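Local coordinates for pentacotripeptide-repeat region of PRORP domain-containing protein (Brachypodium distachyon, PDB 4N2Q) that binds RNA, probably in a sequence-specific manner, along an array of paired helices, and assembles with a second copy of itself, at residues A[120-125]-A[171-176]; A[202-207]-A[232-237]. All blocks are in the same frame, centred on the assembly; numbering follows the deposited sequence.

Interaction 1 of 2, residues A[120-125]-A[171-176]; sequences LYATFV and LTRLVR. With nucleotides of chain B.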
# COMPACT_ATOMS: atom_id res chain seq x y z
N LEU A 120 18.84 4.43 8.18
CA LEU A 120 20.23 4.73 7.87
C LEU A 120 20.62 4.08 6.56
O LEU A 120 21.21 4.75 5.68
CB LEU A 120 21.14 4.25 9.00
CG LEU A 120 22.65 4.37 8.80
CD1 LEU A 120 23.02 5.83 8.64
CD2 LEU A 120 23.39 3.70 9.97
N TYR A 121 20.29 2.79 6.44
CA TYR A 121 20.54 2.01 5.22
C TYR A 121 19.74 2.49 4.02
O TYR A 121 20.21 2.42 2.90
CB TYR A 121 20.28 0.53 5.48
CG TYR A 121 21.48 -0.16 6.14
CD1 TYR A 121 22.52 -0.68 5.38
CD2 TYR A 121 21.57 -0.28 7.52
CE1 TYR A 121 23.61 -1.30 5.96
CE2 TYR A 121 22.67 -0.89 8.11
CZ TYR A 121 23.69 -1.41 7.33
OH TYR A 121 24.78 -2.03 7.90
N ALA A 122 18.54 3.00 4.25
CA ALA A 122 17.73 3.50 3.16
C ALA A 122 18.36 4.72 2.51
O ALA A 122 18.32 4.87 1.29
CB ALA A 122 16.33 3.83 3.64
N THR A 123 18.96 5.58 3.32
CA THR A 123 19.57 6.81 2.82
C THR A 123 20.71 6.44 1.91
O THR A 123 20.93 7.10 0.91
CB THR A 123 20.13 7.70 3.94
OG1 THR A 123 21.29 7.06 4.50
CG2 THR A 123 19.08 7.93 5.02
N PHE A 124 21.41 5.36 2.25
CA PHE A 124 22.53 4.89 1.43
C PHE A 124 22.05 4.33 0.11
O PHE A 124 22.71 4.48 -0.92
CB PHE A 124 23.36 3.86 2.17
CG PHE A 124 24.49 4.46 2.96
CD1 PHE A 124 25.65 4.89 2.31
CD2 PHE A 124 24.40 4.58 4.36
CE1 PHE A 124 26.70 5.43 3.04
CE2 PHE A 124 25.46 5.11 5.08
CZ PHE A 124 26.60 5.55 4.42
N VAL A 125 20.88 3.71 0.12
CA VAL A 125 20.30 3.18 -1.10
C VAL A 125 19.79 4.31 -1.95
O VAL A 125 20.05 4.35 -3.17
CB VAL A 125 19.14 2.23 -0.77
CG1 VAL A 125 18.55 1.64 -2.04
CG2 VAL A 125 19.62 1.12 0.15
N LEU A 171 11.46 0.43 7.90
CA LEU A 171 11.75 -0.80 7.20
C LEU A 171 11.08 -0.75 5.84
O LEU A 171 11.64 -1.27 4.86
CB LEU A 171 11.22 -1.98 8.01
CG LEU A 171 11.66 -3.39 7.61
CD1 LEU A 171 13.15 -3.55 7.81
CD2 LEU A 171 10.91 -4.42 8.42
N THR A 172 9.89 -0.13 5.79
CA THR A 172 9.18 0.06 4.51
C THR A 172 9.93 1.02 3.60
O THR A 172 9.97 0.86 2.39
CB THR A 172 7.78 0.63 4.72
OG1 THR A 172 7.06 -0.18 5.66
CG2 THR A 172 7.03 0.68 3.40
N ARG A 173 10.56 2.02 4.21
CA ARG A 173 11.32 3.00 3.47
C ARG A 173 12.53 2.36 2.83
O ARG A 173 12.89 2.69 1.69
CB ARG A 173 11.75 4.10 4.41
CG ARG A 173 12.60 5.18 3.78
CD ARG A 173 12.34 6.46 4.52
NE ARG A 173 13.52 7.30 4.61
CZ ARG A 173 13.48 8.61 4.80
NH1 ARG A 173 12.31 9.26 4.87
NH2 ARG A 173 14.62 9.29 4.88
N LEU A 174 13.16 1.44 3.54
CA LEU A 174 14.32 0.75 3.00
C LEU A 174 13.94 -0.11 1.81
O LEU A 174 14.62 -0.15 0.78
CB LEU A 174 14.95 -0.12 4.08
CG LEU A 174 16.09 -0.99 3.60
CD1 LEU A 174 17.23 -0.15 3.01
CD2 LEU A 174 16.58 -1.84 4.76
N VAL A 175 12.84 -0.82 1.97
CA VAL A 175 12.32 -1.67 0.91
C VAL A 175 11.94 -0.87 -0.33
O VAL A 175 12.24 -1.27 -1.46
CB VAL A 175 11.15 -2.49 1.47
CG1 VAL A 175 10.08 -2.72 0.43
CG2 VAL A 175 11.71 -3.79 1.99
N ARG A 176 11.28 0.27 -0.09
CA ARG A 176 10.85 1.18 -1.16
C ARG A 176 12.04 1.68 -1.96
O ARG A 176 11.99 1.67 -3.19
CB ARG A 176 10.11 2.37 -0.56
CG ARG A 176 8.64 2.47 -0.92
CD ARG A 176 7.95 3.53 -0.08
NE ARG A 176 6.63 3.87 -0.59
CZ ARG A 176 6.42 4.63 -1.66
NH1 ARG A 176 7.44 5.14 -2.33
NH2 ARG A 176 5.19 4.87 -2.05
P G B 6 9.34 8.26 8.43
OP1 G B 6 10.12 7.48 9.43
OP2 G B 6 9.93 9.46 7.78
O5' G B 6 8.99 7.19 7.31
C5' G B 6 8.75 7.59 5.95
C4' G B 6 8.35 6.38 5.15
O4' G B 6 7.34 5.66 5.87
C3' G B 6 7.71 6.65 3.81
O3' G B 6 8.77 6.74 2.88
C2' G B 6 6.94 5.36 3.55
O2' G B 6 7.77 4.40 2.94
C1' G B 6 6.64 4.85 4.96
N9 G B 6 5.24 4.83 5.36
C8 G B 6 4.37 5.89 5.41
N7 G B 6 3.18 5.55 5.83
C5 G B 6 3.28 4.19 6.07
C6 G B 6 2.30 3.27 6.54
O6 G B 6 1.13 3.49 6.85
N1 G B 6 2.82 1.98 6.64
C2 G B 6 4.10 1.62 6.29
N2 G B 6 4.41 0.33 6.45
N3 G B 6 5.02 2.47 5.86
C4 G B 6 4.54 3.73 5.78
P A B 8 3.67 8.30 -2.11
OP1 A B 8 2.44 7.64 -1.58
OP2 A B 8 4.93 7.52 -2.26
O5' A B 8 3.35 8.94 -3.53
C5' A B 8 3.70 8.24 -4.75
C4' A B 8 3.02 8.85 -5.96
O4' A B 8 3.38 10.26 -6.07
C3' A B 8 3.43 8.24 -7.30
O3' A B 8 2.65 7.08 -7.63
C2' A B 8 3.19 9.38 -8.28
O2' A B 8 1.84 9.47 -8.70
C1' A B 8 3.60 10.59 -7.44
P A B 7 8.77 7.80 1.70
OP1 A B 7 9.15 7.06 0.47
OP2 A B 7 9.56 8.98 2.14
O5' A B 7 7.24 8.25 1.52
C5' A B 7 6.69 8.50 0.21
C4' A B 7 5.97 9.82 0.17
O4' A B 7 6.92 10.90 0.31
C3' A B 7 5.25 10.16 -1.14
O3' A B 7 3.96 9.57 -1.17
C2' A B 7 5.14 11.68 -1.05
O2' A B 7 4.07 12.14 -0.25
C1' A B 7 6.44 12.06 -0.35
N9 A B 7 7.49 12.57 -1.23
C8 A B 7 7.68 12.33 -2.58
N7 A B 7 8.73 12.93 -3.08
C5 A B 7 9.28 13.60 -1.99
C6 A B 7 10.42 14.42 -1.87
N6 A B 7 11.24 14.71 -2.88
N1 A B 7 10.69 14.93 -0.64
C2 A B 7 9.87 14.64 0.37
N3 A B 7 8.77 13.89 0.37
C4 A B 7 8.53 13.39 -0.85
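Two helices of the pentatricopeptide-repeat (PPR) solenoid lie side by side where Ala122 meets Leu174, and the second of them, through 171-176, also carries residues that meet the RNA of chain B. The segments run nearly parallel, at 19°, with axes 8.4 Å apart. Such close spacing suits alanine: the Ala122 CB methyl sits 3.7 Å from the Leu174 CA and also meets the aliphatic CG of Arg173 at 4.0 Å. Leu174 fills the rest of the seam. With CG anti to the backbone N (chi1 175°), its branch is carried across so that CD1 rests 3.6 Å from the Ala122 N, where it also touches Tyr121 CB and Val125 CG2. The leucine and valine side chains cross at about a right angle. No hydrogen bond joins the segments, so apolar contact carries the pairing.

The other flank of 171-176 serves the RNA. Thr172 OG1 accepts an almost straight bond from the guanine N2 of G6 (2.8 Å, 166°); the short side chain puts a hydroxyl at the guanine edge without a long reach, and OG1 is also hydrogen-bonded to Val168 O one turn back. Long, charged arginines suit the RNA phosphates: Arg173 NH1 stands 3.8 Å from the G6 OP2, and Arg176, extended from CG to NE, brings NH2 2.7 Å from the A8 OP2.

Behind the seam, helix 133-151 supplies Phe146 against both Leu174 and the Tyr121 ring, whose hydroxyl bonds to Glu149 and Arg109. Helix 82-95 packs on Leu120 and Phe124, and helix 204-216 continues the row beyond Thr172 and Val175.

Interaction 2 of 2, residues A[202-207]-A[232-237]; sequences VDEYMY and DWEARH. With nucleotides of chain B.
Two acids, Glu204 and Glu234, face each other with OE2 of one 2.8 Å from OE2 of the other, their carboxylate planes 72° apart. One of them probably holds a proton, although the modest resolution leaves this uncertain; Glu204 OE2 also accepts from the Ser99 backbone N of the second subunit, which packs over this end.

Next to the acids, Trp233 lies between the helices, and its broad indole suits the widely spaced backbones. Glu204 CD lies 3.5 Å from CZ3 of its six-membered ring, while Tyr207 sets its edge toward the five-membered ring in an offset edge-to-face pair, centroids 5.4 Å apart and planes at 62°. His237 ND1 sits over an indole face and donates to the Trp233 carbonyl O (2.7 Å), which Arg236 N reaches from the opposite face of the carbonyl plane.

The two helices, 204-216 and 220-237, form a helical hairpin of the PPR fold, the start of one meeting the end of the other. Asp203 is the N-cap of the first: Met206 N donates to its OD1 at 3.2 Å, from above the carboxylate plane. The Asp203 chi1 of 56°, with CG between the backbone N and carbonyl carbon, turns the carboxylate back over the helix start, where OD1 can take Met206 N. The same carboxylate reads guanine: OD1 accepts from G6 N2 and OD2 from G6 N1, both at 2.8 Å. Tyr205 lays one ring face against the base, with C5 of G6 3.6 Å above the ring centre. An alanine in place of Tyr205 would remove that flat support and would probably leave the guanine freer to tilt away from the Asp203 carboxylate.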
# COMPACT_ATOMS: atom_id res chain seq x y z
N VAL A 202 3.81 -6.14 10.00
CA VAL A 202 3.75 -5.00 9.13
C VAL A 202 2.28 -4.73 8.80
O VAL A 202 1.40 -5.34 9.41
CB VAL A 202 4.53 -5.25 7.83
CG1 VAL A 202 5.99 -5.57 8.12
CG2 VAL A 202 3.88 -6.35 7.00
N ASP A 203 2.03 -3.84 7.84
CA ASP A 203 0.66 -3.50 7.46
C ASP A 203 0.43 -3.61 5.95
O ASP A 203 1.32 -3.97 5.18
CB ASP A 203 0.31 -2.09 7.95
CG ASP A 203 1.29 -1.03 7.45
OD1 ASP A 203 2.24 -1.35 6.70
OD2 ASP A 203 1.12 0.15 7.85
N GLU A 204 -0.78 -3.26 5.54
CA GLU A 204 -1.16 -3.33 4.14
C GLU A 204 -0.21 -2.50 3.25
O GLU A 204 0.18 -2.93 2.18
CB GLU A 204 -2.60 -2.86 3.98
CG GLU A 204 -3.61 -3.86 4.52
CD GLU A 204 -4.93 -3.22 4.92
OE1 GLU A 204 -4.91 -2.40 5.87
OE2 GLU A 204 -5.99 -3.53 4.30
N TYR A 205 0.15 -1.32 3.72
CA TYR A 205 1.02 -0.42 2.98
C TYR A 205 2.30 -1.15 2.61
O TYR A 205 2.71 -1.13 1.46
CB TYR A 205 1.31 0.80 3.87
CG TYR A 205 2.03 1.98 3.23
CD1 TYR A 205 1.41 3.21 3.12
CD2 TYR A 205 3.34 1.88 2.78
CE1 TYR A 205 2.03 4.30 2.53
CE2 TYR A 205 3.99 2.96 2.21
CZ TYR A 205 3.32 4.18 2.08
OH TYR A 205 3.95 5.29 1.53
N MET A 206 2.92 -1.81 3.59
CA MET A 206 4.14 -2.60 3.36
C MET A 206 3.95 -3.70 2.31
O MET A 206 4.76 -3.84 1.38
CB MET A 206 4.64 -3.21 4.68
CG MET A 206 5.73 -4.27 4.55
SD MET A 206 7.26 -3.76 3.72
CE MET A 206 8.31 -3.71 5.15
N TYR A 207 2.87 -4.47 2.45
CA TYR A 207 2.55 -5.54 1.49
C TYR A 207 2.40 -5.02 0.08
O TYR A 207 3.07 -5.50 -0.84
CB TYR A 207 1.28 -6.29 1.91
CG TYR A 207 1.45 -7.12 3.18
CD1 TYR A 207 2.40 -8.14 3.25
CD2 TYR A 207 0.67 -6.87 4.31
CE1 TYR A 207 2.57 -8.91 4.40
CE2 TYR A 207 0.83 -7.64 5.46
CZ TYR A 207 1.77 -8.66 5.49
OH TYR A 207 1.97 -9.40 6.63
N ASP A 232 -3.34 -13.66 4.05
CA ASP A 232 -3.40 -14.18 5.40
C ASP A 232 -3.70 -13.05 6.38
O ASP A 232 -4.53 -13.19 7.29
CB ASP A 232 -2.07 -14.86 5.73
CG ASP A 232 -2.21 -15.90 6.80
OD1 ASP A 232 -2.56 -15.56 7.96
OD2 ASP A 232 -1.97 -17.07 6.45
N TRP A 233 -3.00 -11.93 6.17
CA TRP A 233 -3.17 -10.74 7.02
C TRP A 233 -4.60 -10.28 7.00
O TRP A 233 -5.24 -10.12 8.05
CB TRP A 233 -2.25 -9.62 6.54
CG TRP A 233 -2.16 -8.46 7.47
CD1 TRP A 233 -1.20 -8.23 8.42
CD2 TRP A 233 -3.08 -7.36 7.56
NE1 TRP A 233 -1.47 -7.06 9.09
CE2 TRP A 233 -2.61 -6.50 8.57
CE3 TRP A 233 -4.25 -7.01 6.87
CZ2 TRP A 233 -3.27 -5.32 8.91
CZ3 TRP A 233 -4.90 -5.83 7.22
CH2 TRP A 233 -4.41 -5.00 8.22
N GLU A 234 -5.12 -10.12 5.78
CA GLU A 234 -6.50 -9.70 5.58
C GLU A 234 -7.48 -10.66 6.24
O GLU A 234 -8.47 -10.26 6.83
CB GLU A 234 -6.81 -9.60 4.07
CG GLU A 234 -6.08 -8.47 3.35
CD GLU A 234 -6.50 -7.07 3.79
OE1 GLU A 234 -7.34 -6.94 4.70
OE2 GLU A 234 -6.00 -6.08 3.21
N ALA A 235 -7.16 -11.95 6.17
CA ALA A 235 -8.00 -12.99 6.73
C ALA A 235 -8.12 -12.87 8.25
O ALA A 235 -9.01 -13.46 8.84
CB ALA A 235 -7.48 -14.36 6.34
N ARG A 236 -7.26 -12.07 8.87
CA ARG A 236 -7.30 -11.92 10.32
C ARG A 236 -7.71 -10.54 10.80
O ARG A 236 -8.04 -10.36 11.98
CB ARG A 236 -5.96 -12.26 10.91
CG ARG A 236 -5.46 -13.65 10.54
CD ARG A 236 -4.03 -13.89 11.02
NE ARG A 236 -3.14 -12.77 10.66
CZ ARG A 236 -1.88 -12.89 10.25
NH1 ARG A 236 -1.17 -11.81 9.94
NH2 ARG A 236 -1.32 -14.09 10.14
N HIS A 237 -7.68 -9.55 9.90
CA HIS A 237 -8.08 -8.19 10.30
C HIS A 237 -9.38 -7.73 9.69
O HIS A 237 -10.07 -6.85 10.23
CB HIS A 237 -6.95 -7.19 9.97
CG HIS A 237 -5.65 -7.51 10.66
ND1 HIS A 237 -4.80 -8.48 10.20
CD2 HIS A 237 -5.10 -7.02 11.79
CE1 HIS A 237 -3.76 -8.57 11.00
NE2 HIS A 237 -3.92 -7.70 11.98
P G B 6 9.34 8.26 8.43
OP1 G B 6 10.12 7.48 9.43
OP2 G B 6 9.93 9.46 7.78
O5' G B 6 8.99 7.19 7.31
C5' G B 6 8.75 7.59 5.95
C4' G B 6 8.35 6.38 5.15
O4' G B 6 7.34 5.66 5.87
C3' G B 6 7.71 6.65 3.81
O3' G B 6 8.77 6.74 2.88
C2' G B 6 6.94 5.36 3.55
O2' G B 6 7.77 4.40 2.94
C1' G B 6 6.64 4.85 4.96
N9 G B 6 5.24 4.83 5.36
C8 G B 6 4.37 5.89 5.41
N7 G B 6 3.18 5.55 5.83
C5 G B 6 3.28 4.19 6.07
C6 G B 6 2.30 3.27 6.54
O6 G B 6 1.13 3.49 6.85
N1 G B 6 2.82 1.98 6.64
C2 G B 6 4.10 1.62 6.29
N2 G B 6 4.41 0.33 6.45
N3 G B 6 5.02 2.47 5.86
C4 G B 6 4.54 3.73 5.78

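In the fold
Both contacts are buried, but in different settings. The centre of interaction 1 lies about 5 Å, and that of interaction 2 about 23 Å, from the centre of the chain. Interaction 1 joins helices from separate parts of the sequence by aliphatic packing; interaction 2 joins helices adjacent in sequence near the C-terminus through aromatic and acidic groups, and is covered partly by the second subunit. They share no helix, yet helices 168-180 and 204-216 touch, with Thr172 against Met206 and the Tyr205 rim, and Arg176 NE near the Tyr205 hydroxyl. Across that junction the guanine of G6 is gripped from both contacts, by Thr172 and Asp203, a threonine-aspartate pair consistent with the PPR code for guanine.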